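Local coordinates for transmembrane protease (Mus musculus, PDB 2E7V), which probably cleaves proteins at the cell surface as a membrane-anchored serine protease, and is represented here by its SEA domain, which is separate from the protease domain, at residues S10-N15 / S102-I107; H58-R63 / D72-F77. All coordinates share one frame; numbering follows the deposited sequence.

Both contacts belong to one mixed sheet whose strand order is 54-65, 68-78, 4-14, 106-107. Contact 2 forms the hairpin at one margin, and contact 1 adds the short parallel strand at the other, closing a chain loop that contains the whole hairpin. Their centres lie about 13 Å apart, yet they touch, because strands 4-14 and 68-78 are neighbours. On one face Phe11 CD2 packs 3.6 Å from Val73 CG2; on the other, Ser10 OG approaches Asp72 OD1 to 2.6 Å, probably a hydrogen bond. One apolar and one polar contact, on opposite faces of the sheet, thus join them as structural parts of the SEA domain.

Contact 1: residues S10-N15 / S102-I107; sequences SFQILN and SGNLEI
Ile107 lays its CD1 methyl over one face of the Phe11 ring, 3.8 Å from the centroid, a CH-pi contact displaced toward the rim. CG1 of Ile107 completes the overlap, 3.6 Å from Phe11 CD1. With CG1 anti to its carbonyl carbon (chi1 -60°) and the chain then extended, Ile107 carries its longer branch to the ring, while its CB meets Ile13 CD1. The two isoleucines run alongside each other off the same face of the sheet; branched residues suit the place, filling the sheet surface close to the backbone. Off the rim, on the other side of the ring plane from Ile107, Leu105 CD2 rests 4.0 Å from Phe11 CE1.

The backbones pair in parallel, Gln12 with Glu106 and Ile13 with Ile107. Gln12 N donates to Leu105 O (3.0 Å), Ile107 N returns a bond to Gln12 O, and Leu14 N reaches Ile107 O with a less straight N-H...O angle of 145°. On the face of Gln12 and Glu106, Leu14 CD1 covers the Glu106 carboxylate, 3.6 Å from OE2. That acid is gripped by its own loop: Ser102 OG donates to OE1 (2.7 Å) from above the carboxylate plane, and Ser101 N binds OE2, so a glutamate here ties the turn to the strand.

Ile107 and Ile13 face helix 28-46, where both touch Ile37 and Ile107 also meets Met40 and Ile41; Phe11 and Leu105 pack on Leu96 of helix 85-96. Both helices thus cover one face of the mixed sheet, as in the alpha/beta sandwich of SEA domains, with 106-107 its parallel edge strand beside 4-14 and 68-78 beyond.

Contact 2: residues H58-R63 / D72-F77; sequences HVVKLR and DVVMKF
Asp72 CB comes close to Val60 CG2, at 3.2 Å, and from there CG leads out anti to the carbonyl carbon (chi1 -62°), turning both carboxylate oxygens to the Arg63 guanidinium. OD2 takes NE at 2.6 Å and OD1 takes NH2 at 2.7 Å: a side-on, two-pronged salt bridge, with the planes only 25° apart. OD2 also lies beside Lys61 CG, but the ammonium of that lysine leads away from the bridge. Ser10 OG binds OD1 too, and Glu65 holds Arg63 NH1.

Backbone bonds join the antiparallel strands, His58 and Val74 forming a hydrogen-bonded pair. Beyond the non-hydrogen-bonded pair Val59 and Val73 the register slips by one. Val60 N donates to Asp72 O (2.7 Å) while Asp72 N donates to Lys61 O, so two residues face one: a classic beta bulge. Val60 CG1 presses tightly on Val74 CG2 at 3.4 Å, and His58 NE2 lies obliquely 3.5 Å from Val74 CB. On the opposite face Val59 and Val73, compact beta-branched residues, touch through their CG2 methyls and pack on helix 28-46.

Replacing Arg63 by an alanine removes the guanidinium and is likely to leave the Asp72 and Glu65 carboxylates without their shared cation, Asp72 then held at OD1 by Ser10 but freer at OD2. Opposite charges meeting edge to edge, nearly coplanar, imply that Asp72 probably remains ionised, its charge balanced by the arginine.

Contact 1: residues S10-N15 / S102-I107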
# COMPACT_ATOMS: atom_id res chain seq x y z
N SER A 10 -0.40 -7.95 0.37
CA SER A 10 -1.45 -7.65 1.33
C SER A 10 -0.78 -6.74 2.35
O SER A 10 0.16 -7.16 3.05
CB SER A 10 -1.96 -8.92 2.00
OG SER A 10 -2.64 -9.74 1.06
N PHE A 11 -1.24 -5.50 2.42
CA PHE A 11 -0.67 -4.52 3.33
C PHE A 11 -1.54 -4.31 4.55
O PHE A 11 -2.76 -4.11 4.43
CB PHE A 11 -0.56 -3.16 2.65
CG PHE A 11 0.43 -3.10 1.53
CD1 PHE A 11 1.77 -2.79 1.79
CD2 PHE A 11 0.02 -3.29 0.22
CE1 PHE A 11 2.68 -2.67 0.73
CE2 PHE A 11 0.92 -3.17 -0.83
CZ PHE A 11 2.26 -2.86 -0.57
N GLN A 12 -0.92 -4.32 5.71
CA GLN A 12 -1.66 -4.04 6.93
C GLN A 12 -1.97 -2.54 6.86
O GLN A 12 -1.07 -1.72 6.66
CB GLN A 12 -0.80 -4.34 8.16
CG GLN A 12 -0.62 -5.82 8.47
CD GLN A 12 0.80 -6.30 8.26
OE1 GLN A 12 1.16 -6.80 7.18
NE2 GLN A 12 1.64 -6.16 9.28
N ILE A 13 -3.24 -2.17 7.01
CA ILE A 13 -3.61 -0.76 6.94
C ILE A 13 -3.71 -0.25 8.38
O ILE A 13 -4.73 -0.41 9.04
CB ILE A 13 -4.96 -0.56 6.19
CG1 ILE A 13 -4.85 -1.19 4.78
CG2 ILE A 13 -5.29 0.92 6.06
CD1 ILE A 13 -3.64 -0.69 3.95
N LEU A 14 -2.62 0.36 8.84
CA LEU A 14 -2.52 0.84 10.21
C LEU A 14 -3.48 1.96 10.61
O LEU A 14 -3.84 2.81 9.81
CB LEU A 14 -1.07 1.30 10.48
CG LEU A 14 0.07 0.37 10.05
CD1 LEU A 14 1.41 1.00 10.43
CD2 LEU A 14 -0.07 -0.99 10.72
N ASN A 15 -3.89 1.92 11.87
CA ASN A 15 -4.75 2.93 12.47
C ASN A 15 -6.16 3.11 11.88
O ASN A 15 -6.73 4.20 11.95
CB ASN A 15 -3.98 4.26 12.45
CG ASN A 15 -2.56 4.11 12.98
OD1 ASN A 15 -1.62 4.79 12.54
ND2 ASN A 15 -2.39 3.21 13.94
N SER A 102 7.80 -1.12 10.90
CA SER A 102 7.95 -2.30 11.76
C SER A 102 8.59 -3.47 11.01
O SER A 102 8.92 -4.50 11.62
CB SER A 102 6.58 -2.74 12.29
OG SER A 102 5.79 -3.29 11.26
N GLY A 103 8.78 -3.31 9.71
CA GLY A 103 9.36 -4.38 8.91
C GLY A 103 8.26 -5.13 8.19
O GLY A 103 8.51 -5.91 7.28
N ASN A 104 7.02 -4.88 8.61
CA ASN A 104 5.85 -5.50 7.99
C ASN A 104 5.45 -4.78 6.72
O ASN A 104 5.72 -3.59 6.55
CB ASN A 104 4.64 -5.44 8.92
CG ASN A 104 4.67 -6.46 10.00
OD1 ASN A 104 5.13 -6.20 11.12
ND2 ASN A 104 4.17 -7.65 9.70
N LEU A 105 4.76 -5.50 5.84
CA LEU A 105 4.25 -4.88 4.63
C LEU A 105 3.05 -4.11 5.18
O LEU A 105 2.01 -4.70 5.49
CB LEU A 105 3.79 -5.94 3.63
CG LEU A 105 4.93 -6.55 2.81
CD1 LEU A 105 4.54 -7.93 2.29
CD2 LEU A 105 5.25 -5.61 1.66
N GLU A 106 3.23 -2.81 5.33
CA GLU A 106 2.19 -1.95 5.88
C GLU A 106 2.12 -0.59 5.21
O GLU A 106 3.04 -0.17 4.50
CB GLU A 106 2.42 -1.76 7.38
CG GLU A 106 3.79 -1.14 7.70
CD GLU A 106 4.11 -1.12 9.20
OE1 GLU A 106 3.77 -2.09 9.89
OE2 GLU A 106 4.74 -0.14 9.68
N ILE A 107 1.02 0.10 5.46
CA ILE A 107 0.75 1.43 4.94
C ILE A 107 -0.09 2.14 6.00
O ILE A 107 -1.10 1.59 6.45
CB ILE A 107 -0.07 1.37 3.63
CG1 ILE A 107 0.68 0.57 2.57
CG2 ILE A 107 -0.38 2.80 3.14
CD1 ILE A 107 -0.03 0.51 1.23

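Contact 2: residues H58-R63 / D72-F77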
# COMPACT_ATOMS: atom_id res chain seq x y z
N HIS A 58 -3.73 -0.36 -7.71
CA HIS A 58 -5.12 -0.37 -7.30
C HIS A 58 -5.40 -1.42 -6.25
O HIS A 58 -4.86 -2.53 -6.27
CB HIS A 58 -6.04 -0.58 -8.52
CG HIS A 58 -6.07 -1.98 -9.04
ND1 HIS A 58 -7.14 -2.82 -8.83
CD2 HIS A 58 -5.20 -2.67 -9.81
CE1 HIS A 58 -6.93 -3.97 -9.46
NE2 HIS A 58 -5.75 -3.90 -10.05
N VAL A 59 -6.23 -1.02 -5.29
CA VAL A 59 -6.65 -1.87 -4.20
C VAL A 59 -7.69 -2.82 -4.80
O VAL A 59 -8.72 -2.37 -5.32
CB VAL A 59 -7.27 -1.01 -3.07
CG1 VAL A 59 -7.97 -1.88 -2.04
CG2 VAL A 59 -6.18 -0.16 -2.40
N VAL A 60 -7.42 -4.12 -4.75
CA VAL A 60 -8.35 -5.10 -5.30
C VAL A 60 -9.44 -5.40 -4.28
O VAL A 60 -10.54 -5.83 -4.64
CB VAL A 60 -7.64 -6.41 -5.69
CG1 VAL A 60 -6.58 -6.11 -6.74
CG2 VAL A 60 -7.02 -7.04 -4.47
N LYS A 61 -9.12 -5.20 -3.01
CA LYS A 61 -10.10 -5.40 -1.96
C LYS A 61 -9.53 -5.11 -0.58
O LYS A 61 -8.31 -5.17 -0.36
CB LYS A 61 -10.70 -6.80 -2.01
CG LYS A 61 -9.99 -7.87 -1.23
CD LYS A 61 -10.93 -9.05 -1.04
CE LYS A 61 -12.23 -8.61 -0.36
NZ LYS A 61 -13.23 -9.71 -0.21
N LEU A 62 -10.43 -4.76 0.33
CA LEU A 62 -10.09 -4.46 1.71
C LEU A 62 -10.63 -5.61 2.51
O LEU A 62 -11.81 -5.96 2.41
CB LEU A 62 -10.75 -3.16 2.16
CG LEU A 62 -10.24 -1.91 1.45
CD1 LEU A 62 -11.04 -0.68 1.90
CD2 LEU A 62 -8.75 -1.73 1.74
N ARG A 63 -9.77 -6.23 3.30
CA ARG A 63 -10.21 -7.35 4.09
C ARG A 63 -10.07 -7.04 5.55
O ARG A 63 -9.30 -6.18 5.96
CB ARG A 63 -9.40 -8.62 3.73
CG ARG A 63 -9.75 -9.17 2.35
CD ARG A 63 -8.98 -10.45 2.00
NE ARG A 63 -7.55 -10.22 1.87
CZ ARG A 63 -6.67 -10.38 2.85
NH1 ARG A 63 -7.07 -10.79 4.05
NH2 ARG A 63 -5.38 -10.15 2.63
N ASP A 72 -5.51 -5.70 -0.22
CA ASP A 72 -4.82 -6.48 -1.23
C ASP A 72 -4.64 -5.49 -2.38
O ASP A 72 -5.61 -4.96 -2.92
CB ASP A 72 -5.64 -7.69 -1.67
CG ASP A 72 -5.89 -8.66 -0.52
OD1 ASP A 72 -5.00 -8.82 0.35
OD2 ASP A 72 -6.98 -9.26 -0.48
N VAL A 73 -3.38 -5.25 -2.72
CA VAL A 73 -2.99 -4.27 -3.73
C VAL A 73 -2.22 -4.84 -4.92
O VAL A 73 -1.28 -5.63 -4.75
CB VAL A 73 -2.09 -3.18 -3.05
CG1 VAL A 73 -1.62 -2.14 -4.08
CG2 VAL A 73 -2.84 -2.54 -1.91
N VAL A 74 -2.62 -4.44 -6.13
CA VAL A 74 -1.94 -4.88 -7.34
C VAL A 74 -1.12 -3.70 -7.85
O VAL A 74 -1.59 -2.56 -7.84
CB VAL A 74 -2.93 -5.31 -8.46
CG1 VAL A 74 -2.20 -5.42 -9.79
CG2 VAL A 74 -3.57 -6.65 -8.13
N MET A 75 0.11 -3.96 -8.28
CA MET A 75 0.98 -2.92 -8.82
C MET A 75 1.48 -3.37 -10.19
O MET A 75 1.98 -4.50 -10.34
CB MET A 75 2.18 -2.67 -7.88
CG MET A 75 1.81 -2.07 -6.50
SD MET A 75 3.10 -2.36 -5.23
CE MET A 75 2.74 -4.07 -4.88
N LYS A 76 1.34 -2.48 -11.18
CA LYS A 76 1.78 -2.77 -12.56
C LYS A 76 3.01 -1.97 -12.97
O LYS A 76 3.06 -0.74 -12.77
CB LYS A 76 0.67 -2.46 -13.56
CG LYS A 76 1.08 -2.71 -15.02
CD LYS A 76 -0.06 -2.54 -16.00
CE LYS A 76 0.36 -3.02 -17.39
NZ LYS A 76 -0.74 -2.95 -18.38
N PHE A 77 4.00 -2.66 -13.55
CA PHE A 77 5.24 -2.04 -14.01
C PHE A 77 5.58 -2.42 -15.45
O PHE A 77 5.19 -3.49 -15.94
CB PHE A 77 6.44 -2.46 -13.13
CG PHE A 77 6.28 -2.12 -11.68
CD1 PHE A 77 5.53 -2.95 -10.84
CD2 PHE A 77 6.82 -0.94 -11.17
CE1 PHE A 77 5.33 -2.60 -9.50
CE2 PHE A 77 6.62 -0.59 -9.83
CZ PHE A 77 5.87 -1.42 -9.00